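Local coordinates for protein beta-L-arabinobiosidase (Bacteroides thetaiotaomicron, PDB 5MQR) that probably hydrolyses glycosidic bonds of complex plant pectin in a gut bacterium, perhaps with sialidase and beta-L-arabinobiosidase activity, at residues E444-F456 and P591-A605. Residues are numbered along the deposited sequence; the frame is centred on the assembly and turned at random.
Sequences EGEWLKLQDKDPF and PDAGGQEPLAEYRIA. With CA (calcium ion), chain J.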
loop_
_atom_site.group_PDB
_atom_site.type_symbol
_atom_site.label_atom_id
_atom_site.label_comp_id
_atom_site.label_asym_id
_atom_site.label_seq_id
_atom_site.Cartn_x
_atom_site.Cartn_y
_atom_site.Cartn_z
ATOM N N GLU A 444 -26.250 -13.891 1.698
ATOM C CA GLU A 444 -27.549 -14.288 1.206
ATOM C C GLU A 444 -27.887 -13.346 0.056
ATOM O O GLU A 444 -28.585 -12.342 0.221
ATOM C CB GLU A 444 -28.584 -14.216 2.333
ATOM C CG GLU A 444 -30.005 -14.633 1.957
ATOM C CD GLU A 444 -30.995 -14.344 3.078
ATOM O OE1 GLU A 444 -30.995 -15.081 4.080
ATOM O OE2 GLU A 444 -31.776 -13.360 2.976
ATOM N N GLY A 445 -27.361 -13.690 -1.118
ATOM C CA GLY A 445 -27.524 -12.872 -2.316
ATOM C C GLY A 445 -26.891 -11.502 -2.133
ATOM O O GLY A 445 -25.683 -11.403 -1.891
ATOM N N GLU A 446 -27.727 -10.466 -2.181
ATOM C CA GLU A 446 -27.288 -9.062 -2.073
ATOM C C GLU A 446 -26.896 -8.701 -0.618
ATOM O O GLU A 446 -26.310 -7.647 -0.381
ATOM C CB GLU A 446 -28.404 -8.111 -2.610
ATOM C CG GLU A 446 -29.553 -7.857 -1.617
ATOM C CD GLU A 446 -30.867 -7.338 -2.226
ATOM O OE1 GLU A 446 -31.464 -8.085 -3.037
ATOM O OE2 GLU A 446 -31.349 -6.215 -1.849
ATOM N N TRP A 447 -27.248 -9.563 0.338
ATOM C CA TRP A 447 -27.127 -9.271 1.753
ATOM C C TRP A 447 -25.912 -9.933 2.432
ATOM O O TRP A 447 -25.673 -11.149 2.290
ATOM C CB TRP A 447 -28.376 -9.745 2.495
ATOM C CG TRP A 447 -29.691 -9.128 2.076
ATOM C CD1 TRP A 447 -30.711 -9.752 1.424
ATOM C CD2 TRP A 447 -30.150 -7.810 2.361
ATOM N NE1 TRP A 447 -31.752 -8.896 1.240
ATOM C CE2 TRP A 447 -31.441 -7.690 1.804
ATOM C CE3 TRP A 447 -29.579 -6.699 2.990
ATOM C CZ2 TRP A 447 -32.185 -6.508 1.874
ATOM C CZ3 TRP A 447 -30.319 -5.527 3.074
ATOM C CH2 TRP A 447 -31.615 -5.445 2.524
ATOM N N LEU A 448 -25.180 -9.127 3.190
ATOM C CA LEU A 448 -24.274 -9.635 4.215
ATOM C C LEU A 448 -25.118 -9.844 5.469
ATOM O O LEU A 448 -25.718 -8.886 5.962
ATOM C CB LEU A 448 -23.163 -8.640 4.492
ATOM C CG LEU A 448 -22.118 -9.033 5.541
ATOM C CD1 LEU A 448 -21.426 -10.360 5.234
ATOM C CD2 LEU A 448 -21.097 -7.920 5.629
ATOM N N LYS A 449 -25.190 -11.081 5.959
ATOM C CA LYS A 449 -26.106 -11.432 7.059
ATOM C C LYS A 449 -25.334 -11.703 8.331
ATOM O O LYS A 449 -24.327 -12.391 8.311
ATOM C CB LYS A 449 -26.937 -12.666 6.718
ATOM C CG LYS A 449 -28.192 -12.851 7.568
ATOM C CD LYS A 449 -28.866 -14.226 7.489
ATOM C CE LYS A 449 -28.593 -14.986 6.216
ATOM N NZ LYS A 449 -29.521 -16.090 5.950
ATOM N N LEU A 450 -25.844 -11.140 9.425
ATOM C CA LEU A 450 -25.362 -11.382 10.752
ATOM C C LEU A 450 -26.468 -12.124 11.495
ATOM O O LEU A 450 -27.582 -11.615 11.592
ATOM C CB LEU A 450 -25.091 -10.054 11.440
ATOM C CG LEU A 450 -23.903 -9.270 10.875
ATOM C CD1 LEU A 450 -24.207 -8.682 9.518
ATOM C CD2 LEU A 450 -23.526 -8.144 11.827
ATOM N N GLN A 451 -26.161 -13.315 12.010
ATOM C CA GLN A 451 -27.080 -14.067 12.864
ATOM C C GLN A 451 -26.483 -14.186 14.265
ATOM O O GLN A 451 -25.275 -14.129 14.415
ATOM C CB GLN A 451 -27.351 -15.440 12.282
ATOM C CG GLN A 451 -28.129 -15.419 10.977
ATOM C CD GLN A 451 -28.247 -16.795 10.331
ATOM O OE1 GLN A 451 -27.243 -17.468 10.080
ATOM N NE2 GLN A 451 -29.472 -17.214 10.049
ATOM N N ASP A 452 -27.350 -14.296 15.279
ATOM C CA ASP A 452 -26.949 -14.342 16.679
ATOM C C ASP A 452 -27.983 -15.112 17.548
ATOM O O ASP A 452 -29.093 -14.609 17.821
ATOM C CB ASP A 452 -26.778 -12.914 17.204
ATOM C CG ASP A 452 -26.096 -12.840 18.578
ATOM O OD1 ASP A 452 -26.018 -13.834 19.320
ATOM O OD2 ASP A 452 -25.659 -11.742 18.962
ATOM N N LYS A 453 -27.598 -16.314 17.975
ATOM C CA LYS A 453 -28.351 -17.052 18.983
ATOM C C LYS A 453 -27.475 -17.378 20.176
ATOM O O LYS A 453 -27.812 -18.258 20.955
ATOM C CB LYS A 453 -28.962 -18.333 18.401
ATOM C CG LYS A 453 -27.927 -19.332 17.926
ATOM C CD LYS A 453 -28.554 -20.641 17.490
ATOM C CE LYS A 453 -29.346 -20.522 16.211
ATOM N NZ LYS A 453 -29.398 -21.864 15.556
ATOM N N ASP A 454 -26.386 -16.636 20.339
ATOM C CA ASP A 454 -25.395 -16.941 21.345
ATOM C C ASP A 454 -25.564 -15.953 22.474
ATOM O O ASP A 454 -25.336 -14.774 22.270
ATOM C CB ASP A 454 -23.977 -16.821 20.758
ATOM C CG ASP A 454 -22.902 -17.439 21.673
ATOM O OD1 ASP A 454 -23.104 -17.464 22.917
ATOM O OD2 ASP A 454 -21.872 -17.942 21.131
ATOM N N PRO A 455 -25.896 -16.428 23.691
ATOM C CA PRO A 455 -25.998 -15.507 24.831
ATOM C C PRO A 455 -24.700 -14.895 25.282
ATOM O O PRO A 455 -24.729 -13.957 26.080
ATOM C CB PRO A 455 -26.510 -16.401 25.974
ATOM C CG PRO A 455 -27.051 -17.617 25.302
ATOM C CD PRO A 455 -26.194 -17.811 24.097
ATOM N N PHE A 456 -23.585 -15.459 24.825
ATOM C CA PHE A 456 -22.273 -15.064 25.281
ATOM C C PHE A 456 -21.376 -14.462 24.194
ATOM O O PHE A 456 -20.222 -14.188 24.443
ATOM C CB PHE A 456 -21.609 -16.273 25.954
ATOM C CG PHE A 456 -22.394 -16.793 27.119
ATOM C CD1 PHE A 456 -22.356 -16.127 28.350
ATOM C CD2 PHE A 456 -23.215 -17.891 26.976
ATOM C CE1 PHE A 456 -23.106 -16.563 29.423
ATOM C CE2 PHE A 456 -23.964 -18.342 28.054
ATOM C CZ PHE A 456 -23.907 -17.679 29.275
ATOM N N PRO A 591 -24.029 -18.770 34.557
ATOM C CA PRO A 591 -25.367 -19.363 34.579
ATOM C C PRO A 591 -25.880 -19.665 33.183
ATOM O O PRO A 591 -25.723 -18.856 32.271
ATOM C CB PRO A 591 -26.221 -18.282 35.263
ATOM C CG PRO A 591 -25.249 -17.490 36.104
ATOM C CD PRO A 591 -24.007 -17.452 35.232
ATOM N N ASP A 592 -26.466 -20.840 33.020
ATOM C CA ASP A 592 -27.021 -21.269 31.728
ATOM C C ASP A 592 -25.922 -21.302 30.651
ATOM O O ASP A 592 -26.114 -20.868 29.518
ATOM C CB ASP A 592 -28.233 -20.391 31.335
ATOM C CG ASP A 592 -29.138 -21.043 30.272
ATOM O OD1 ASP A 592 -29.015 -22.249 29.953
ATOM O OD2 ASP A 592 -30.007 -20.323 29.756
ATOM N N ALA A 593 -24.781 -21.868 31.029
ATOM C CA ALA A 593 -23.571 -21.866 30.213
ATOM C C ALA A 593 -23.730 -22.450 28.816
ATOM O O ALA A 593 -23.034 -22.012 27.893
ATOM C CB ALA A 593 -22.456 -22.597 30.939
ATOM N N GLY A 594 -24.624 -23.422 28.649
ATOM C CA GLY A 594 -24.837 -24.058 27.358
ATOM C C GLY A 594 -26.115 -23.661 26.671
ATOM O O GLY A 594 -26.473 -24.258 25.654
ATOM N N GLY A 595 -26.819 -22.667 27.200
ATOM C CA GLY A 595 -28.112 -22.254 26.620
ATOM C C GLY A 595 -27.964 -21.380 25.377
ATOM O O GLY A 595 -26.850 -20.973 25.029
ATOM N N GLN A 596 -29.103 -21.104 24.735
ATOM C CA GLN A 596 -29.230 -20.250 23.561
ATOM C C GLN A 596 -30.077 -19.015 23.854
ATOM O O GLN A 596 -30.867 -19.011 24.792
ATOM C CB GLN A 596 -29.950 -20.979 22.440
ATOM C CG GLN A 596 -29.161 -22.049 21.726
ATOM C CD GLN A 596 -30.031 -22.752 20.698
ATOM O OE1 GLN A 596 -30.760 -22.114 19.937
ATOM N NE2 GLN A 596 -29.973 -24.067 20.679
ATOM N N GLU A 597 -29.893 -17.983 23.025
ATOM C CA GLU A 597 -30.717 -16.765 22.988
ATOM C C GLU A 597 -31.645 -17.017 21.829
ATOM O O GLU A 597 -31.245 -17.678 20.872
ATOM C CB GLU A 597 -29.883 -15.496 22.605
ATOM C CG GLU A 597 -29.432 -14.594 23.739
ATOM C CD GLU A 597 -28.631 -13.335 23.280
ATOM O OE1 GLU A 597 -28.080 -13.187 22.108
ATOM O OE2 GLU A 597 -28.567 -12.443 24.171
ATOM N N PRO A 598 -32.836 -16.416 21.832
ATOM C CA PRO A 598 -33.645 -16.509 20.599
ATOM C C PRO A 598 -32.953 -15.798 19.433
ATOM O O PRO A 598 -32.339 -14.751 19.621
ATOM C CB PRO A 598 -34.965 -15.797 20.967
ATOM C CG PRO A 598 -34.968 -15.712 22.472
ATOM C CD PRO A 598 -33.513 -15.630 22.879
ATOM N N LEU A 599 -33.075 -16.364 18.241
ATOM C CA LEU A 599 -32.329 -15.897 17.073
ATOM C C LEU A 599 -32.643 -14.454 16.711
ATOM O O LEU A 599 -33.810 -14.093 16.604
ATOM C CB LEU A 599 -32.659 -16.780 15.875
ATOM C CG LEU A 599 -31.916 -16.497 14.564
ATOM C CD1 LEU A 599 -30.409 -16.737 14.731
ATOM C CD2 LEU A 599 -32.535 -17.378 13.473
ATOM N N ALA A 600 -31.595 -13.647 16.525
ATOM C CA ALA A 600 -31.709 -12.312 15.944
ATOM C C ALA A 600 -30.899 -12.301 14.670
ATOM O O ALA A 600 -29.766 -12.816 14.649
ATOM C CB ALA A 600 -31.185 -11.251 16.901
ATOM N N GLU A 601 -31.482 -11.721 13.613
ATOM C CA GLU A 601 -30.834 -11.575 12.317
ATOM C C GLU A 601 -30.810 -10.106 11.903
ATOM O O GLU A 601 -31.772 -9.378 12.124
ATOM C CB GLU A 601 -31.594 -12.339 11.215
ATOM C CG GLU A 601 -31.953 -13.781 11.533
ATOM C CD GLU A 601 -32.328 -14.566 10.284
ATOM O OE1 GLU A 601 -33.244 -14.139 9.539
ATOM O OE2 GLU A 601 -31.697 -15.604 10.039
ATOM N N TYR A 602 -29.725 -9.708 11.241
ATOM C CA TYR A 602 -29.625 -8.408 10.557
ATOM C C TYR A 602 -28.966 -8.601 9.210
ATOM O O TYR A 602 -28.111 -9.466 9.042
ATOM C CB TYR A 602 -28.823 -7.413 11.393
ATOM C CG TYR A 602 -29.381 -7.268 12.781
ATOM C CD1 TYR A 602 -30.441 -6.405 13.039
ATOM C CD2 TYR A 602 -28.899 -8.058 13.834
ATOM C CE1 TYR A 602 -30.986 -6.295 14.318
ATOM C CE2 TYR A 602 -29.452 -7.962 15.106
ATOM C CZ TYR A 602 -30.478 -7.072 15.344
ATOM O OH TYR A 602 -31.000 -6.971 16.604
ATOM N N ARG A 603 -29.362 -7.782 8.249
ATOM C CA ARG A 603 -28.809 -7.842 6.915
ATOM C C ARG A 603 -28.383 -6.451 6.416
ATOM O O ARG A 603 -29.105 -5.471 6.617
ATOM C CB ARG A 603 -29.852 -8.397 5.984
ATOM C CG ARG A 603 -30.148 -9.859 6.197
ATOM C CD ARG A 603 -31.327 -10.231 5.334
ATOM N NE ARG A 603 -31.628 -11.646 5.387
ATOM C CZ ARG A 603 -32.242 -12.263 6.387
ATOM N NH1 ARG A 603 -32.612 -11.611 7.482
ATOM N NH2 ARG A 603 -32.473 -13.562 6.299
ATOM N N ILE A 604 -27.222 -6.366 5.766
ATOM C CA ILE A 604 -26.815 -5.120 5.106
ATOM C C ILE A 604 -26.457 -5.380 3.650
ATOM O O ILE A 604 -26.092 -6.487 3.276
ATOM C CB ILE A 604 -25.688 -4.368 5.857
ATOM C CG1 ILE A 604 -24.438 -5.236 5.998
ATOM C CG2 ILE A 604 -26.177 -3.947 7.240
ATOM C CD1 ILE A 604 -23.242 -4.510 6.590
ATOM N N ALA A 605 -26.617 -4.340 2.842
ATOM C CA ALA A 605 -26.327 -4.389 1.426
ATOM C C ALA A 605 -25.890 -3.021 0.901
ATOM O O ALA A 605 -26.242 -1.990 1.462
ATOM C CB ALA A 605 -27.562 -4.857 0.662
HETATM CA CA CA J . -25.535 -12.602 21.376
HETATM O O HOH W 1 -29.171 -12.399 19.600
HETATM O O HOH W 2 -31.268 -23.008 17.024
HETATM O O HOH W 3 -24.818 -12.088 23.676
HETATM O O HOH W 4 -25.391 -10.183 21.527
#
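A calcium ion ties Asp452 and Asp454 to Glu597 just where two antiparallel strands, 447-452 and 600-605, part into loops. Both are neighbours in an antiparallel sheet in which strand 600-610 also pairs with strand 470-479 and strand 447-452 with strand 441-444. The pair is a worked example of a metal joining the loops that flank two adjacent antiparallel strands. Asp452 chelates the ion with both carboxylate oxygens, Asp454 gives its backbone O, and Glu597 OE1 comes in from the other strand's side, 2.7 Å from the calcium; two waters and Asp457 O complete the shell. Backbone pairing runs on past the strands, from Glu597 N to Lys453 O. Asp452 OD1 also accepts from Asp454 N, an Asx turn that curls the loop around the metal, while OD2 is held by Thr571.

Along the strands, Leu448, Leu450 and Asp452 form hydrogen-bonded pairs with Ile604, Tyr602 and Ala600. Leu448 CB packs alongside Ile604 CG1 on the face turned to Trp431. The other face carries a salt-bridge network. Arg603, with CG anti to its carbonyl carbon (chi1 -70°) and extended to NE, lays CD over the five-membered ring of Trp447, 3.9 Å from its centroid, and turns its guanidinium nearly perpendicular to the indole. It then grips Glu444 side-on: NH2 reaches the syn side of OE1 at 3.1 Å, whereas NE meets OE2 from above the carboxylate plane at 3.0 Å. Lys449 NZ takes the anti side of the same OE1, so its nearness to the guanidinium is probably offset by the shared carboxylate. A methionine replacing Arg603 would probably leave Glu444 OE2 without its partner and the carboxylate, held chiefly by Lys449, more able to turn. Further along, Gln451 NE2 donates to Glu601 OE2 over 2.7 Å, nearly in line with the carboxylate C-O bond.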